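VP5 (Halorubrum pleomorphic virus 6, PDB 6QGL) probably fuses the viral envelope with the host cell membrane, as the envelope protein of a pleomorphic virus that infects haloarchaea. Local coordinates at residues F151-F156 with N196-V201; N216-N219 with T224-M227; S468-P471 with N476-T479. All blocks are in the same frame, centred on the assembly; numbering follows the deposited sequence.

Contact 1. Residues F151-F156 with N196-V201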
loop_
_atom_site.group_PDB
_atom_site.type_symbol
_atom_site.label_atom_id
_atom_site.label_comp_id
_atom_site.label_asym_id
_atom_site.label_seq_id
_atom_site.Cartn_x
_atom_site.Cartn_y
_atom_site.Cartn_z
ATOM N N PHE A 151 11.430 10.117 20.091
ATOM C CA PHE A 151 11.767 8.699 20.188
ATOM C C PHE A 151 11.450 8.150 21.577
ATOM O O PHE A 151 11.778 7.004 21.876
ATOM C CB PHE A 151 13.225 8.452 19.731
ATOM C CG PHE A 151 13.391 8.759 18.253
ATOM C CD1 PHE A 151 13.489 10.072 17.804
ATOM C CD2 PHE A 151 13.317 7.746 17.304
ATOM C CE1 PHE A 151 13.574 10.363 16.440
ATOM C CE2 PHE A 151 13.401 8.037 15.940
ATOM C CZ PHE A 151 13.515 9.344 15.518
ATOM N N GLY A 152 10.772 8.957 22.391
ATOM C CA GLY A 152 10.364 8.575 23.737
ATOM C C GLY A 152 10.693 9.613 24.785
ATOM O O GLY A 152 9.842 9.944 25.616
ATOM N N ASP A 153 11.936 10.124 24.753
ATOM C CA ASP A 153 12.425 11.152 25.672
ATOM C C ASP A 153 12.969 12.340 24.850
ATOM O O ASP A 153 14.185 12.498 24.705
ATOM C CB ASP A 153 13.480 10.565 26.623
ATOM C CG ASP A 153 13.961 11.515 27.700
ATOM O OD1 ASP A 153 13.461 12.657 27.753
ATOM O OD2 ASP A 153 14.836 11.115 28.490
ATOM N N PRO A 154 12.065 13.186 24.303
ATOM C CA PRO A 154 12.514 14.290 23.443
ATOM C C PRO A 154 12.987 15.541 24.190
ATOM O O PRO A 154 12.385 16.614 24.075
ATOM C CB PRO A 154 11.295 14.542 22.557
ATOM C CG PRO A 154 10.138 14.206 23.430
ATOM C CD PRO A 154 10.589 13.125 24.368
ATOM N N ARG A 155 14.094 15.403 24.938
ATOM C CA ARG A 155 14.710 16.483 25.713
ATOM C C ARG A 155 15.996 16.916 24.999
ATOM O O ARG A 155 16.991 16.191 25.032
ATOM C CB ARG A 155 14.974 16.018 27.155
ATOM C CG ARG A 155 13.699 15.829 27.968
ATOM C CD ARG A 155 13.997 15.686 29.445
ATOM N NE ARG A 155 14.289 14.302 29.822
ATOM C CZ ARG A 155 14.735 13.927 31.017
ATOM N NH1 ARG A 155 14.971 14.833 31.960
ATOM N NH2 ARG A 155 14.962 12.648 31.275
ATOM N N PHE A 156 15.956 18.066 24.302
ATOM C CA PHE A 156 17.084 18.544 23.489
ATOM C C PHE A 156 17.867 19.714 24.105
ATOM O O PHE A 156 18.525 20.473 23.384
ATOM C CB PHE A 156 16.597 18.883 22.069
ATOM C CG PHE A 156 15.975 17.709 21.350
ATOM C CD1 PHE A 156 14.600 17.519 21.355
ATOM C CD2 PHE A 156 16.769 16.774 20.696
ATOM C CE1 PHE A 156 14.028 16.426 20.704
ATOM C CE2 PHE A 156 16.195 15.678 20.050
ATOM C CZ PHE A 156 14.829 15.512 20.058
ATOM N N ASN A 196 24.230 10.585 31.803
ATOM C CA ASN A 196 23.025 11.344 32.133
ATOM C C ASN A 196 21.806 10.424 32.074
ATOM O O ASN A 196 21.759 9.521 31.236
ATOM C CB ASN A 196 22.854 12.515 31.161
ATOM C CG ASN A 196 21.965 13.633 31.658
ATOM O OD1 ASN A 196 20.792 13.440 32.000
ATOM N ND2 ASN A 196 22.505 14.842 31.681
ATOM N N ALA A 197 20.819 10.660 32.957
ATOM C CA ALA A 197 19.576 9.883 33.022
ATOM C C ALA A 197 18.709 10.112 31.778
ATOM O O ALA A 197 17.952 9.224 31.382
ATOM C CB ALA A 197 18.798 10.253 34.275
ATOM N N ALA A 198 18.830 11.310 31.173
ATOM C CA ALA A 198 18.104 11.742 29.982
ATOM C C ALA A 198 18.658 11.138 28.689
ATOM O O ALA A 198 17.938 11.132 27.689
ATOM C CB ALA A 198 18.112 13.261 29.893
ATOM N N TYR A 199 19.925 10.642 28.702
ATOM C CA TYR A 199 20.598 10.040 27.540
ATOM C C TYR A 199 19.668 9.115 26.769
ATOM O O TYR A 199 19.188 8.120 27.313
ATOM C CB TYR A 199 21.886 9.302 27.951
ATOM C CG TYR A 199 22.716 8.779 26.794
ATOM C CD1 TYR A 199 23.399 9.652 25.951
ATOM C CD2 TYR A 199 22.878 7.413 26.585
ATOM C CE1 TYR A 199 24.195 9.178 24.908
ATOM C CE2 TYR A 199 23.677 6.926 25.549
ATOM C CZ TYR A 199 24.330 7.814 24.709
ATOM O OH TYR A 199 25.111 7.342 23.679
ATOM N N SER A 200 19.362 9.502 25.524
ATOM C CA SER A 200 18.472 8.771 24.634
ATOM C C SER A 200 19.097 8.692 23.240
ATOM O O SER A 200 19.346 9.724 22.608
ATOM C CB SER A 200 17.104 9.446 24.586
ATOM O OG SER A 200 16.184 8.734 23.778
ATOM N N VAL A 201 19.386 7.462 22.788
ATOM C CA VAL A 201 19.978 7.187 21.479
ATOM C C VAL A 201 19.319 5.959 20.831
ATOM O O VAL A 201 19.060 4.962 21.507
ATOM C CB VAL A 201 21.538 7.108 21.511
ATOM C CG1 VAL A 201 22.034 5.966 22.392
ATOM C CG2 VAL A 201 22.137 7.004 20.107
HETATM O O HOH W 1 16.661 12.843 26.016
#
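Asp153 meets Ser200 and Ala198 at the point where two loops close on each other, and its side chain can be followed outward from the backbone. CB lies against the CB of Ser200, 4.3 Å away, an aliphatic touch. With CG anti to the backbone N (chi1 -175°), the carboxylate is then carried along the second loop toward Ala198. OD1 takes the NE of Arg155 at 2.8 Å through its syn lone pair, the nitrogen's hydrogen pointing almost straight at it. OD2 receives Arg155 NH2 at 3.2 Å and also the ND2 of Asn214. It comes within 3.2 Å of Ala198 O as well, but these are two acceptors and form no bond; each has donors of its own, Ala198 O taking a hydrogen from a water.

The arginine thus grips the carboxylate side-on, a salt bridge within one loop. Held flat this way, its guanidinium lays one face against Ala198, whose CB sits 3.5 Å from Arg155 NH2. No direct hydrogen bond links residues 151-156 to 196-201; the water bridges them, donating to Asp153 O at 2.8 Å and to Ala198 O at 2.7 Å. Turns shape both sides: an inverse gamma turn centred on Pro154, and an Asx turn in which Asn196 OD1 accepts from Ala198 N.

The contact ties the loop between helix 145-148 and strand 166-174, with Pro154 resting on Ser146 of that helix, to the 180-189/201-204 connection of the four-stranded antiparallel sheet, where Trp192 NE1 also donates to Arg155 O.

Contact 2. Residues N216-N219 with T224-M227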
loop_
_atom_site.group_PDB
_atom_site.type_symbol
_atom_site.label_atom_id
_atom_site.label_comp_id
_atom_site.label_asym_id
_atom_site.label_seq_id
_atom_site.Cartn_x
_atom_site.Cartn_y
_atom_site.Cartn_z
ATOM N N ASN A 216 12.640 4.385 21.541
ATOM C CA ASN A 216 11.618 3.665 20.791
ATOM C C ASN A 216 12.112 3.692 19.353
ATOM O O ASN A 216 12.543 4.752 18.893
ATOM C CB ASN A 216 10.261 4.377 20.894
ATOM C CG ASN A 216 9.709 4.480 22.294
ATOM O OD1 ASN A 216 10.147 3.794 23.222
ATOM N ND2 ASN A 216 8.723 5.347 22.473
ATOM N N THR A 217 12.098 2.540 18.652
ATOM C CA THR A 217 12.573 2.486 17.263
ATOM C C THR A 217 11.780 3.496 16.440
ATOM O O THR A 217 12.345 4.516 16.062
ATOM C CB THR A 217 12.576 1.067 16.720
ATOM O OG1 THR A 217 11.245 0.576 16.753
ATOM C CG2 THR A 217 13.494 0.143 17.503
ATOM N N TYR A 218 10.455 3.352 16.409
ATOM C CA TYR A 218 9.524 4.261 15.726
ATOM C C TYR A 218 9.569 5.726 16.203
ATOM O O TYR A 218 9.944 5.996 17.349
ATOM C CB TYR A 218 8.093 3.734 15.889
ATOM C CG TYR A 218 7.658 3.583 17.330
ATOM C CD1 TYR A 218 8.045 2.479 18.086
ATOM C CD2 TYR A 218 6.855 4.543 17.940
ATOM C CE1 TYR A 218 7.660 2.343 19.417
ATOM C CE2 TYR A 218 6.463 4.419 19.271
ATOM C CZ TYR A 218 6.866 3.315 20.005
ATOM O OH TYR A 218 6.472 3.183 21.315
ATOM N N ASN A 219 9.157 6.653 15.315
ATOM C CA ASN A 219 9.035 8.084 15.591
ATOM C C ASN A 219 7.561 8.410 15.860
ATOM O O ASN A 219 6.680 7.805 15.244
ATOM C CB ASN A 219 9.541 8.907 14.398
ATOM C CG ASN A 219 9.711 10.395 14.653
ATOM O OD1 ASN A 219 9.725 10.880 15.792
ATOM N ND2 ASN A 219 9.864 11.153 13.581
ATOM N N THR A 224 0.948 10.205 15.628
ATOM C CA THR A 224 1.187 9.214 14.577
ATOM C C THR A 224 2.536 8.543 14.785
ATOM O O THR A 224 3.557 9.228 14.857
ATOM C CB THR A 224 1.083 9.875 13.186
ATOM O OG1 THR A 224 -0.187 10.516 13.058
ATOM C CG2 THR A 224 1.285 8.891 12.039
ATOM N N GLN A 225 2.535 7.202 14.862
ATOM C CA GLN A 225 3.741 6.391 15.004
ATOM C C GLN A 225 4.126 5.879 13.624
ATOM O O GLN A 225 3.309 5.240 12.963
ATOM C CB GLN A 225 3.517 5.201 15.958
ATOM C CG GLN A 225 3.294 5.582 17.419
ATOM C CD GLN A 225 2.969 4.416 18.334
ATOM O OE1 GLN A 225 2.795 4.589 19.542
ATOM N NE2 GLN A 225 2.873 3.202 17.802
ATOM N N TYR A 226 5.348 6.183 13.171
ATOM C CA TYR A 226 5.847 5.723 11.875
ATOM C C TYR A 226 7.324 5.356 11.983
ATOM O O TYR A 226 7.878 5.457 13.079
ATOM C CB TYR A 226 5.516 6.721 10.735
ATOM C CG TYR A 226 6.475 7.879 10.543
ATOM C CD1 TYR A 226 6.686 8.818 11.549
ATOM C CD2 TYR A 226 7.089 8.096 9.310
ATOM C CE1 TYR A 226 7.544 9.901 11.363
ATOM C CE2 TYR A 226 7.939 9.182 9.108
ATOM C CZ TYR A 226 8.163 10.082 10.137
ATOM O OH TYR A 226 9.002 11.153 9.935
ATOM N N MET A 227 7.945 4.870 10.875
ATOM C CA MET A 227 9.337 4.393 10.821
ATOM C C MET A 227 9.517 3.211 11.780
ATOM O O MET A 227 10.603 3.030 12.333
ATOM C CB MET A 227 10.323 5.503 11.215
ATOM C CG MET A 227 10.616 6.495 10.143
ATOM S SD MET A 227 11.536 7.863 10.885
ATOM C CE MET A 227 13.142 7.097 11.133
#
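Asn219 and Tyr226 are joined first by their backbones: Asn219 N donates to Tyr226 O at 2.8 Å, and Tyr226 N returns a bond to Asn219 O at 2.9 Å. A CA-H...O contact adds to this, Gln225 CA lying 3.3 Å from the same Asn219 O, which therefore serves two donors.

This reciprocal pair is the antiparallel hydrogen-bonded pair at the open end of a small beta hairpin, strands 219-221 and 224-226, which forms a two-stranded sheet of its own just ahead of the long helix 229-257.

Side-chain packing divides between the two faces of the hairpin. On one, Asn219 and Tyr226 run side by side, amide and ring planes 31° apart, with Asn219 ND2 3.4 Å from Tyr226 CE1. Met227 joins them, its CG over a face of the Tyr226 ring and its SD 4.2 Å from Asn219 CB. This face is turned to the helices: Tyr226 touches Val54 and Lys58 of helix 43-66 and Leu130 and Met133 of helix 97-140. On the other, Tyr218 and the extended Gln225 also point the same way, CE2 of Tyr218 lying 3.6 Å from CD of Gln225, their planes 39° apart.

Polar partners from outside hold the buried Asn219 amide at both ends, since OD1 accepts from Asp150 N and ND2 donates to Ile148 O.

Contact 3. Residues S468-P471 with N476-T479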
loop_
_atom_site.group_PDB
_atom_site.type_symbol
_atom_site.label_atom_id
_atom_site.label_comp_id
_atom_site.label_asym_id
_atom_site.label_seq_id
_atom_site.Cartn_x
_atom_site.Cartn_y
_atom_site.Cartn_z
ATOM N N SER A 468 -6.910 -18.728 -9.590
ATOM C CA SER A 468 -5.462 -18.510 -9.640
ATOM C C SER A 468 -4.777 -19.706 -10.315
ATOM O O SER A 468 -5.282 -20.832 -10.243
ATOM C CB SER A 468 -4.883 -18.279 -8.244
ATOM O OG SER A 468 -4.800 -19.470 -7.474
ATOM N N SER A 469 -3.626 -19.455 -10.962
ATOM C CA SER A 469 -2.807 -20.469 -11.630
ATOM C C SER A 469 -2.092 -21.353 -10.596
ATOM O O SER A 469 -2.030 -20.996 -9.417
ATOM C CB SER A 469 -1.792 -19.806 -12.558
ATOM O OG SER A 469 -2.432 -19.038 -13.565
ATOM N N GLU A 470 -1.569 -22.511 -11.045
ATOM C CA GLU A 470 -0.853 -23.493 -10.226
ATOM C C GLU A 470 0.364 -22.858 -9.514
ATOM O O GLU A 470 1.273 -22.380 -10.200
ATOM C CB GLU A 470 -0.415 -24.685 -11.104
ATOM C CG GLU A 470 0.269 -25.823 -10.358
ATOM C CD GLU A 470 1.126 -26.762 -11.192
ATOM O OE1 GLU A 470 1.839 -27.594 -10.586
ATOM O OE2 GLU A 470 1.095 -26.670 -12.441
ATOM N N PRO A 471 0.392 -22.825 -8.152
ATOM C CA PRO A 471 1.556 -22.243 -7.453
ATOM C C PRO A 471 2.828 -23.022 -7.747
ATOM O O PRO A 471 2.791 -24.250 -7.804
ATOM C CB PRO A 471 1.184 -22.348 -5.965
ATOM C CG PRO A 471 -0.273 -22.605 -5.933
ATOM C CD PRO A 471 -0.600 -23.346 -7.190
ATOM N N ASN A 476 7.631 -28.743 -9.472
ATOM C CA ASN A 476 6.612 -28.593 -10.521
ATOM C C ASN A 476 7.091 -27.816 -11.766
ATOM O O ASN A 476 8.217 -27.314 -11.777
ATOM C CB ASN A 476 5.336 -27.973 -9.942
ATOM C CG ASN A 476 5.533 -26.606 -9.360
ATOM O OD1 ASN A 476 6.620 -26.029 -9.399
ATOM N ND2 ASN A 476 4.479 -26.082 -8.791
ATOM N N TYR A 477 6.213 -27.711 -12.796
ATOM C CA TYR A 477 6.445 -27.056 -14.093
ATOM C C TYR A 477 7.532 -27.812 -14.871
ATOM O O TYR A 477 8.562 -27.248 -15.251
ATOM C CB TYR A 477 6.694 -25.534 -13.955
ATOM C CG TYR A 477 5.438 -24.741 -13.662
ATOM C CD1 TYR A 477 4.936 -24.644 -12.366
ATOM C CD2 TYR A 477 4.746 -24.091 -14.680
ATOM C CE1 TYR A 477 3.781 -23.913 -12.089
ATOM C CE2 TYR A 477 3.583 -23.365 -14.418
ATOM C CZ TYR A 477 3.106 -23.276 -13.119
ATOM O OH TYR A 477 1.964 -22.560 -12.846
ATOM N N ILE A 478 7.276 -29.125 -15.053
ATOM C CA ILE A 478 8.101 -30.136 -15.731
ATOM C C ILE A 478 7.493 -30.414 -17.110
ATOM O O ILE A 478 8.211 -30.772 -18.046
ATOM C CB ILE A 478 8.127 -31.451 -14.873
ATOM C CG1 ILE A 478 8.528 -31.208 -13.393
ATOM C CG2 ILE A 478 8.980 -32.570 -15.494
ATOM C CD1 ILE A 478 9.872 -30.558 -13.119
ATOM N N THR A 479 6.162 -30.291 -17.216
ATOM C CA THR A 479 5.428 -30.552 -18.450
ATOM C C THR A 479 5.097 -29.243 -19.164
ATOM O O THR A 479 4.945 -28.207 -18.511
ATOM C CB THR A 479 4.164 -31.402 -18.168
ATOM O OG1 THR A 479 3.118 -30.578 -17.651
ATOM C CG2 THR A 479 4.427 -32.578 -17.224
#
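Tyr477 reaches back to the main chain of Glu470, its hydroxyl donating to Glu470 O at 2.7 Å; the hydroxyl lies in the plane of that carbonyl, at one of the oxygen's lone pairs. The bond closes a loop that folds back on itself just before helix 480-496, whose N-cap is Thr479.

The tight part gathers round the buried Tyr477 and Asn476. The tyrosine has CG anti to the carbonyl carbon (chi1 -75°), which sends the phenol along the loop so that Glu470 CB lies 3.6 Å from Tyr477 OH. The ring also meets Trp483 edge-to-face and packs on Leu486, both of the helix that follows. Asn476 O accepts from Lys84 NZ and Trp253 NE1.

Glu470, partly exposed, and Pro471, exposed, form the looser rim. The extended Glu470 side chain and the tyrosine run antiparallel past one another, which brings OE2 over one ring face, 3.9 Å from Tyr477 CE1, while OE1 lies 3.5 Å from Asn476 ND2. OE2 is also close to OE2 of Glu482; as the latter accepts from Tyr477 N, any rise in proton affinity would more likely fall on Glu470. The Asn476 amide stands almost perpendicular to the carboxylate; its OD1 is taken by Thr473 N, while ND2 makes a bent, weak hydrogen bond to Pro471 O at 2.7 Å, the N-H...O angle being 118°.

Overall arrangement
Contacts 1 and 2 belong to one neighbourhood, their centres about 15 Å apart, and they share the chain around Asp150: Phe151 O lies 2.8 Å from Asn216 N, a probable hydrogen bond, and Asp150, just before 151-156, donates to Asn219 of contact 2. Contact 3 stands on the opposite side of the chain's centre, its centre about 55 Å from that of contact 1. All three are partly buried, yet their chemistry differs with place. The outlying contact 1 is bridged by water, with a salt bridge inside one of its loops, whereas contact 2, closer to the centre and set against long helices, uses paired backbone bonds and aromatic packing. Contact 3 joins side chains to carbonyls beside the C-terminal helix.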